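Local coordinates for protein leucine aminopeptidase (Parabacteroides distasonis, PDB 3TC8) that probably acts as a zinc-dependent exopeptidase of the M28 family, with aminopeptidase and possibly glutaminyl-peptide cyclotransferase activity, at residues E224-A229 / G299-E304; A193-L198 / E304-R309. All blocks are in the same frame, centred on the assembly; numbering follows the deposited sequence. Where two conformers were deposited one is given.

Overall arrangement
Both contacts use helix 292-308, the last helix of the chain: interaction 1 joins its middle turns to helix 213-233, and interaction 2 joins its end to strand 195-200. They share Glu304, and their centres lie about 8 Å apart. Along the chain, interaction 1 is nested inside the loop closed by interaction 2. Selenomethionine Met225 bridges the two, its CE 3.7 Å from CZ of Tyr195 and its SE 3.8 Å from the terminal OXT of Arg309. Together they form one stretch of packing between two helices and the sheet, away from the zinc ion held by Asp127, Asp160 and His281.

Interaction 1: residues E224-A229 / G299-E304; sequences EMVWSA and GQTVLE
Val226 makes the first contact of segment 224-229 with segment 299-304, and Thr301 receives it. The two helical segments run at 120° to each other, with their axes 9.2 Å apart at closest approach. Thr301 turns its methyl toward the partner helix: with OG1 beside the backbone N (chi1 -62°), CG2 falls anti to that nitrogen and lies 3.5 Å from the carbonyl oxygen of Val226. The same methyl meets the Val226 side chain, CG2 standing 3.8 Å from CG1, and the two branched side chains cross at about a right angle. The hydroxyl of Thr301 is turned back to its own helix, where OG1 bonds to the carbonyl oxygen of Ala297, so only its methyl is offered to Val226.

One turn further on, the side chain of Ala229 points toward the other helix. Its small size allows the backbones to come close, with CA of Ala229 6.2 Å from CA of Thr301. The methyl CB lies near Thr301 CG2 and also 4.2 Å from CG of Glu304. Glu304 takes part through this methylene, with CG anti to its backbone N (chi1 -176°), while its carboxylate continues to Arg309 and Asn308. Next along the helix, Val305 extends the seam by touching Val226 and Ala229, and Val226 also rests on Ile263 and Ile265 of the sheet.

The contact is thus van der Waals packing between two obliquely crossing helices on one face of the central mixed sheet, part of the layered alpha/beta fold of M28 zinc exopeptidases.

Interaction 2: residues A193-L198 / E304-R309; sequences AEYGIL and EVIYNR
Tyr195 spans a wide gap between backbones to reach Val305 and Ile306: its CA lies 11.3 Å from CA of Val305, so strand and helix meet through side chains and a water. The backbone is extended here, and Tyr195 and Ile197, two residues apart, both point toward segment 304-309. With CG set between the backbone N and the carbonyl carbon (chi1 63°), the tyrosine ring projects its hydroxyl to the helix, while Ile197 CG1 lies at the ring's edge.

Two methyls pack against that hydroxyl oxygen. Tyr195 OH is 3.8 Å from Ile306 CG2, the two side chains crossing at about a right angle, and 3.4 Å from Val305 CG1 in one of the two conformers of that valine. A water in the plane of the ring also meets it, hydrogen-bonded to Tyr195 OH at 2.7 Å and donating to the carbonyl oxygen of Val305 at 2.9 Å. It thereby links the hydroxyl of the buried Tyr195 to the backbone of Val305, whose O also accepts the N-H of Arg309.

The side chain of Arg309 turns back along the helix. Arg309 NH1 forms a salt bridge of 2.7 Å with Glu304 OE2, at the anti lone pair, and also donates to the carbonyl oxygen of Asn308. Asn308 ND2 reaches the same Glu304 OE2 at 2.9 Å, from 44° out of the carboxylate plane.

Helix 213-233 flanks the contact, setting Ile222 and Met225 against Tyr195, and its Asp232 OD2 forms a salt bridge with Arg309 NH2, while strand 195-200 lies between strands 96-102 and 262-266.

Interaction 1: residues E224-A229 / G299-E304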
ATOM      1  N   GLU A 224       0.021   2.573 -18.271  1.00 10.34           N
ATOM      2  CA  GLU A 224       0.661   2.018 -19.443  1.00 11.16           C
ATOM      3  C   GLU A 224       2.167   1.836 -19.252  1.00 10.66           C
ATOM      4  O   GLU A 224       2.727   0.825 -19.646  1.00 11.15           O
ATOM      5  CB  GLU A 224       0.334   2.829 -20.688  1.00 12.19           C
ATOM      6  CG  GLU A 224      -1.163   2.677 -21.054  1.00 15.54           C
ATOM      7  CD  GLU A 224      -1.555   1.253 -21.342  1.00 17.43           C
ATOM      8  OE1 GLU A 224      -0.806   0.583 -22.133  1.00 19.76           O
ATOM      9  OE2 GLU A 224      -2.601   0.814 -20.801  1.00 19.14           O
HETATM   10  N   MSE A 225       2.819   2.822 -18.667  1.00 10.78           N
HETATM   11  CA  MSE A 225       4.248   2.731 -18.428  1.00 10.90           C
HETATM   12  C   MSE A 225       4.584   1.554 -17.517  1.00 10.33           C
HETATM   13  O   MSE A 225       5.511   0.789 -17.799  1.00 10.54           O
HETATM   14  CB  MSE A 225       4.711   4.014 -17.769  1.00 11.58           C
HETATM   15  CG  MSE A 225       6.156   4.033 -17.229  1.00 12.71           C
HETATM   16 SE   MSE A 225       6.738   5.667 -16.470  0.75 17.25          SE
HETATM   17  CE  MSE A 225       5.491   5.777 -15.003  1.00 17.73           C
ATOM     18  N   VAL A 226       3.833   1.393 -16.433  1.00  9.86           N
ATOM     19  CA  VAL A 226       4.071   0.314 -15.502  1.00  9.35           C
ATOM     20  C   VAL A 226       3.774  -1.057 -16.111  1.00  9.80           C
ATOM     21  O   VAL A 226       4.579  -1.981 -15.990  1.00  9.98           O
ATOM     22  CB  VAL A 226       3.270   0.554 -14.162  1.00  9.44           C
ATOM     23  CG1 VAL A 226       3.335  -0.669 -13.249  1.00 10.28           C
ATOM     24  CG2 VAL A 226       3.803   1.795 -13.489  1.00 10.38           C
ATOM     25  N   TRP A 227       2.622  -1.199 -16.793  1.00  9.60           N
ATOM     26  CA  TRP A 227       2.268  -2.472 -17.341  1.00  9.68           C
ATOM     27  C   TRP A 227       3.220  -2.857 -18.482  1.00 10.74           C
ATOM     28  O   TRP A 227       3.532  -4.044 -18.651  1.00 11.05           O
ATOM     29  CB  TRP A 227       0.780  -2.488 -17.816  1.00 10.38           C
ATOM     30  CG  TRP A 227      -0.191  -3.039 -16.778  1.00  9.64           C
ATOM     31  CD1 TRP A 227      -0.910  -4.163 -16.931  1.00 10.41           C
ATOM     32  CD2 TRP A 227      -0.437  -2.582 -15.423  1.00  9.27           C
ATOM     33  NE1 TRP A 227      -1.618  -4.434 -15.783  1.00 10.73           N
ATOM     34  CE2 TRP A 227      -1.357  -3.464 -14.857  1.00 10.30           C
ATOM     35  CE3 TRP A 227      -0.018  -1.498 -14.691  1.00  9.32           C
ATOM     36  CZ2 TRP A 227      -1.810  -3.342 -13.541  1.00 10.44           C
ATOM     37  CZ3 TRP A 227      -0.446  -1.374 -13.371  1.00  9.99           C
ATOM     38  CH2 TRP A 227      -1.352  -2.274 -12.828  1.00 10.49           C
ATOM     39  N   SER A 228       3.681  -1.891 -19.260  1.00 10.73           N
ATOM     40  CA  SER A 228       4.644  -2.175 -20.318  1.00 11.50           C
ATOM     41  C   SER A 228       5.989  -2.585 -19.747  1.00 10.70           C
ATOM     42  O   SER A 228       6.620  -3.512 -20.252  1.00 11.84           O
ATOM     43  CB  SER A 228       4.810  -0.942 -21.202  1.00 12.79           C
ATOM     44  OG  SER A 228       3.659  -0.761 -22.027  1.00 15.30           O
ATOM     45  N   ALA A 229       6.453  -1.908 -18.708  1.00 10.54           N
ATOM     46  CA  ALA A 229       7.690  -2.324 -18.034  1.00 11.13           C
ATOM     47  C   ALA A 229       7.578  -3.750 -17.519  1.00 10.06           C
ATOM     48  O   ALA A 229       8.501  -4.543 -17.665  1.00 10.80           O
ATOM     49  CB  ALA A 229       8.084  -1.344 -16.910  1.00 10.94           C
ATOM     50  N   GLY A 299       7.629  -5.617  -7.146  1.00  8.24           N
ATOM     51  CA  GLY A 299       8.711  -4.770  -6.733  1.00  8.05           C
ATOM     52  C   GLY A 299       9.716  -4.454  -7.823  1.00  7.39           C
ATOM     53  O   GLY A 299      10.178  -3.298  -7.898  1.00  8.42           O
ATOM     54  N   GLN A 300      10.085  -5.460  -8.597  1.00  7.83           N
ATOM     55  CA  GLN A 300      11.051  -5.215  -9.655  1.00  8.61           C
ATOM     56  C   GLN A 300      10.462  -4.295 -10.715  1.00  8.61           C
ATOM     57  O   GLN A 300      11.198  -3.473 -11.276  1.00  9.46           O
ATOM     58  CB  GLN A 300      11.527  -6.547 -10.257  1.00  8.76           C
ATOM     59  CG  GLN A 300      12.784  -6.361 -11.122  1.00  9.62           C
ATOM     60  CD  GLN A 300      13.953  -5.913 -10.310  1.00  8.68           C
ATOM     61  OE1 GLN A 300      14.253  -6.517  -9.283  1.00 10.72           O
ATOM     62  NE2 GLN A 300      14.597  -4.820 -10.693  1.00 10.62           N
ATOM     63  N   THR A 301       9.183  -4.443 -11.008  1.00  8.03           N
ATOM     64  CA  THR A 301       8.529  -3.543 -11.968  1.00  8.13           C
ATOM     65  C   THR A 301       8.588  -2.106 -11.485  1.00  8.24           C
ATOM     66  O   THR A 301       8.918  -1.183 -12.246  1.00  8.95           O
ATOM     67  CB  THR A 301       7.092  -4.012 -12.263  1.00  8.77           C
ATOM     68  OG1 THR A 301       7.124  -5.300 -12.851  1.00  9.25           O
ATOM     69  CG2 THR A 301       6.329  -3.037 -13.163  1.00 10.41           C
ATOM     70  N   VAL A 302       8.296  -1.860 -10.182  1.00  7.99           N
ATOM     71  CA  VAL A 302       8.351  -0.523  -9.694  1.00  8.05           C
ATOM     72  C   VAL A 302       9.774   0.030  -9.793  1.00  8.51           C
ATOM     73  O   VAL A 302       9.979   1.190 -10.160  1.00  9.17           O
ATOM     74  CB  VAL A 302       7.781  -0.426  -8.245  1.00  8.73           C
ATOM     75  CG1 VAL A 302       8.061   0.922  -7.650  1.00 10.07           C
ATOM     76  CG2 VAL A 302       6.293  -0.735  -8.236  1.00 10.45           C
ATOM     77  N   LEU A 303      10.784  -0.755  -9.417  1.00  8.10           N
ATOM     78  CA  LEU A 303      12.159  -0.268  -9.551  1.00  8.66           C
ATOM     79  C   LEU A 303      12.476   0.125 -10.996  1.00  8.29           C
ATOM     80  O   LEU A 303      13.101   1.120 -11.267  1.00  9.17           O
ATOM     81  CB  LEU A 303      13.161  -1.344  -9.075  1.00  8.44           C
ATOM     82  CG  LEU A 303      13.199  -1.577  -7.568  1.00  8.81           C
ATOM     83  CD1 LEU A 303      14.140  -2.721  -7.252  1.00 11.48           C
ATOM     84  CD2 LEU A 303      13.611  -0.339  -6.812  1.00 10.69           C
ATOM     85  N   GLU A 304      12.113  -0.744 -11.915  1.00  8.81           N
ATOM     86  CA  GLU A 304      12.358  -0.459 -13.345  1.00  9.21           C
ATOM     87  C   GLU A 304      11.775   0.880 -13.769  1.00  8.79           C
ATOM     88  O   GLU A 304      12.416   1.635 -14.488  1.00  9.38           O
ATOM     89  CB  GLU A 304      11.835  -1.592 -14.202  1.00  9.88           C
ATOM     90  CG  GLU A 304      12.128  -1.441 -15.711  1.00 10.46           C
ATOM     91  CD  GLU A 304      13.603  -1.666 -16.062  1.00 11.63           C
ATOM     92  OE1 GLU A 304      14.313  -2.372 -15.313  1.00 13.65           O
ATOM     93  OE2 GLU A 304      14.049  -1.200 -17.141  1.00 13.18           O
TER

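Interaction 2: residues A193-L198 / E304-R309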
ATOM      1  N   ALA A 193       3.970  15.584  -6.578  1.00 11.05           N
ATOM      2  CA  ALA A 193       4.851  14.620  -7.227  1.00 10.50           C
ATOM      3  C   ALA A 193       4.371  14.477  -8.659  1.00 10.87           C
ATOM      4  O   ALA A 193       3.230  14.780  -8.979  1.00 12.18           O
ATOM      5  CB  ALA A 193       4.809  13.261  -6.482  1.00 11.65           C
ATOM      6  N   GLU A 194       5.217  13.925  -9.523  1.00 10.40           N
ATOM      7  CA  GLU A 194       4.870  13.733 -10.906  1.00 11.03           C
ATOM      8  C   GLU A 194       3.753  12.701 -11.035  1.00 10.68           C
ATOM      9  O   GLU A 194       2.854  12.864 -11.850  1.00 12.59           O
ATOM     10  CB  GLU A 194       6.097  13.273 -11.697  1.00 12.40           C
ATOM     11  CG  GLU A 194       7.286  14.259 -11.673  1.00 17.82           C
ATOM     12  CD  GLU A 194       6.960  15.613 -12.244  1.00 26.87           C
ATOM     13  OE1 GLU A 194       6.618  15.617 -13.439  1.00 32.09           O
ATOM     14  OE2 GLU A 194       7.040  16.655 -11.510  1.00 32.68           O
ATOM     15  N   TYR A 195       3.852  11.636 -10.254  1.00  9.95           N
ATOM     16  CA  TYR A 195       2.837  10.581 -10.226  1.00  9.66           C
ATOM     17  C   TYR A 195       3.022   9.809  -8.936  1.00  8.81           C
ATOM     18  O   TYR A 195       4.016   9.946  -8.244  1.00  8.87           O
ATOM     19  CB  TYR A 195       2.907   9.646 -11.459  1.00 10.50           C
ATOM     20  CG  TYR A 195       4.197   8.861 -11.602  1.00 10.29           C
ATOM     21  CD1 TYR A 195       4.348   7.626 -10.982  1.00 11.33           C
ATOM     22  CD2 TYR A 195       5.249   9.307 -12.378  1.00 10.78           C
ATOM     23  CE1 TYR A 195       5.491   6.896 -11.089  1.00 11.60           C
ATOM     24  CE2 TYR A 195       6.425   8.585 -12.483  1.00 12.02           C
ATOM     25  CZ  TYR A 195       6.555   7.359 -11.821  1.00 10.92           C
ATOM     26  OH  TYR A 195       7.676   6.594 -11.898  1.00 13.25           O
ATOM     27  N   GLY A 196       2.008   9.009  -8.643  1.00  8.66           N
ATOM     28  CA  GLY A 196       2.004   8.119  -7.501  1.00  8.40           C
ATOM     29  C   GLY A 196       1.696   6.673  -7.892  1.00  7.68           C
ATOM     30  O   GLY A 196       0.940   6.414  -8.824  1.00  8.55           O
ATOM     31  N   ILE A 197       2.298   5.735  -7.150  1.00  7.48           N
ATOM     32  CA  ILE A 197       2.005   4.317  -7.285  1.00  7.72           C
ATOM     33  C   ILE A 197       1.669   3.768  -5.901  1.00  6.93           C
ATOM     34  O   ILE A 197       2.499   3.835  -4.984  1.00  7.55           O
ATOM     35  CB  ILE A 197       3.149   3.486  -7.879  1.00  7.47           C
ATOM     36  CG1 ILE A 197       3.532   4.018  -9.284  1.00  8.66           C
ATOM     37  CG2 ILE A 197       2.767   2.023  -7.934  1.00  9.23           C
ATOM     38  CD1 ILE A 197       4.805   3.341  -9.814  1.00 10.62           C
ATOM     39  N   LEU A 198       0.451   3.260  -5.743  1.00  7.47           N
ATOM     40  CA  LEU A 198      -0.015   2.538  -4.574  1.00  7.08           C
ATOM     41  C   LEU A 198       0.168   1.044  -4.796  1.00  6.99           C
ATOM     42  O   LEU A 198      -0.222   0.527  -5.825  1.00  7.76           O
ATOM     43  CB  LEU A 198      -1.496   2.855  -4.367  1.00  7.45           C
ATOM     44  CG  LEU A 198      -2.258   2.030  -3.327  1.00  7.44           C
ATOM     45  CD1 LEU A 198      -1.663   2.156  -1.930  1.00  8.91           C
ATOM     46  CD2 LEU A 198      -3.709   2.442  -3.304  1.00  8.74           C
ATOM     47  N   GLU A 304      12.113  -0.744 -11.915  1.00  8.81           N
ATOM     48  CA  GLU A 304      12.358  -0.459 -13.345  1.00  9.21           C
ATOM     49  C   GLU A 304      11.775   0.880 -13.769  1.00  8.79           C
ATOM     50  O   GLU A 304      12.416   1.635 -14.488  1.00  9.38           O
ATOM     51  CB  GLU A 304      11.835  -1.592 -14.202  1.00  9.88           C
ATOM     52  CG  GLU A 304      12.128  -1.441 -15.711  1.00 10.46           C
ATOM     53  CD  GLU A 304      13.603  -1.666 -16.062  1.00 11.63           C
ATOM     54  OE1 GLU A 304      14.313  -2.372 -15.313  1.00 13.65           O
ATOM     55  OE2 GLU A 304      14.049  -1.200 -17.141  1.00 13.18           O
ATOM     56  N   VAL A 305      10.563   1.180 -13.317  1.00  8.95           N
ATOM     57  CA  VAL A 305       9.878   2.366 -13.677  0.50  8.46           C
ATOM     58  C   VAL A 305      10.533   3.619 -13.074  1.00  9.30           C
ATOM     59  O   VAL A 305      10.772   4.645 -13.760  1.00 10.34           O
ATOM     60  CB  VAL A 305       8.414   2.194 -13.261  0.50  8.71           C
ATOM     61  CG1 VAL A 305       7.655   3.516 -13.367  0.50  8.72           C
ATOM     62  CG2 VAL A 305       7.784   1.108 -14.119  0.50  8.68           C
ATOM     63  N   ILE A 306      10.831   3.581 -11.769  1.00  8.74           N
ATOM     64  CA  ILE A 306      11.335   4.772 -11.123  1.00  9.31           C
ATOM     65  C   ILE A 306      12.796   5.058 -11.476  1.00  9.17           C
ATOM     66  O   ILE A 306      13.204   6.205 -11.448  1.00 11.01           O
ATOM     67  CB  ILE A 306      11.105   4.791  -9.587  1.00  9.28           C
ATOM     68  CG1 ILE A 306      11.985   3.740  -8.865  1.00  9.51           C
ATOM     69  CG2 ILE A 306       9.615   4.598  -9.274  1.00 10.78           C
ATOM     70  CD1 ILE A 306      11.838   3.704  -7.368  1.00 10.65           C
ATOM     71  N   TYR A 307      13.572   4.020 -11.773  1.00  9.11           N
ATOM     72  CA  TYR A 307      14.956   4.213 -12.184  1.00  9.04           C
ATOM     73  C   TYR A 307      15.101   4.413 -13.667  1.00  9.97           C
ATOM     74  O   TYR A 307      16.130   4.975 -14.076  1.00 12.19           O
ATOM     75  CB  TYR A 307      15.800   2.990 -11.809  1.00  9.74           C
ATOM     76  CG  TYR A 307      16.230   2.966 -10.357  1.00  9.86           C
ATOM     77  CD1 TYR A 307      15.378   2.519  -9.340  1.00  9.70           C
ATOM     78  CD2 TYR A 307      17.480   3.378  -9.990  1.00 10.25           C
ATOM     79  CE1 TYR A 307      15.789   2.478  -8.016  1.00 10.19           C
ATOM     80  CE2 TYR A 307      17.899   3.366  -8.654  1.00 10.36           C
ATOM     81  CZ  TYR A 307      17.051   2.935  -7.647  1.00 10.11           C
ATOM     82  OH  TYR A 307      17.405   2.838  -6.336  1.00 11.35           O
ATOM     83  N   ASN A 308      14.202   3.879 -14.480  1.00 10.15           N
ATOM     84  CA  ASN A 308      14.546   3.617 -15.856  1.00  9.67           C
ATOM     85  C   ASN A 308      13.395   3.704 -16.848  1.00 10.41           C
ATOM     86  O   ASN A 308      13.536   3.201 -17.956  1.00 11.08           O
ATOM     87  CB  ASN A 308      15.212   2.242 -15.963  1.00 10.69           C
ATOM     88  CG  ASN A 308      16.016   2.040 -17.216  1.00 10.52           C
ATOM     89  OD1 ASN A 308      16.692   2.969 -17.698  1.00 12.12           O
ATOM     90  ND2 ASN A 308      16.026   0.822 -17.703  1.00 10.86           N
ATOM     91  N   ARG A 309      12.309   4.397 -16.503  1.00 10.42           N
ATOM     92  CA  ARG A 309      11.267   4.780 -17.484  1.00 11.90           C
ATOM     93  C   ARG A 309      10.899   6.230 -17.275  1.00 14.31           C
ATOM     94  O   ARG A 309      11.531   6.901 -16.475  1.00 16.33           O
ATOM     95  CB  ARG A 309      10.049   3.889 -17.402  1.00 12.21           C
ATOM     96  CG  ARG A 309      10.262   2.466 -17.797  1.00 12.48           C
ATOM     97  CD  ARG A 309      10.562   2.325 -19.310  1.00 13.07           C
ATOM     98  NE  ARG A 309      10.622   0.923 -19.700  1.00 13.84           N
ATOM     99  CZ  ARG A 309      11.581   0.068 -19.368  1.00 12.50           C
ATOM    100  NH1 ARG A 309      12.658   0.503 -18.747  1.00 12.35           N
ATOM    101  NH2 ARG A 309      11.483  -1.232 -19.706  1.00 14.50           N
ATOM    102  OXT ARG A 309      10.033   6.758 -18.003  1.00 16.40           O
TER
HETATM  103  O   HOH W   1       9.557   7.225 -13.725  1.00 16.18           O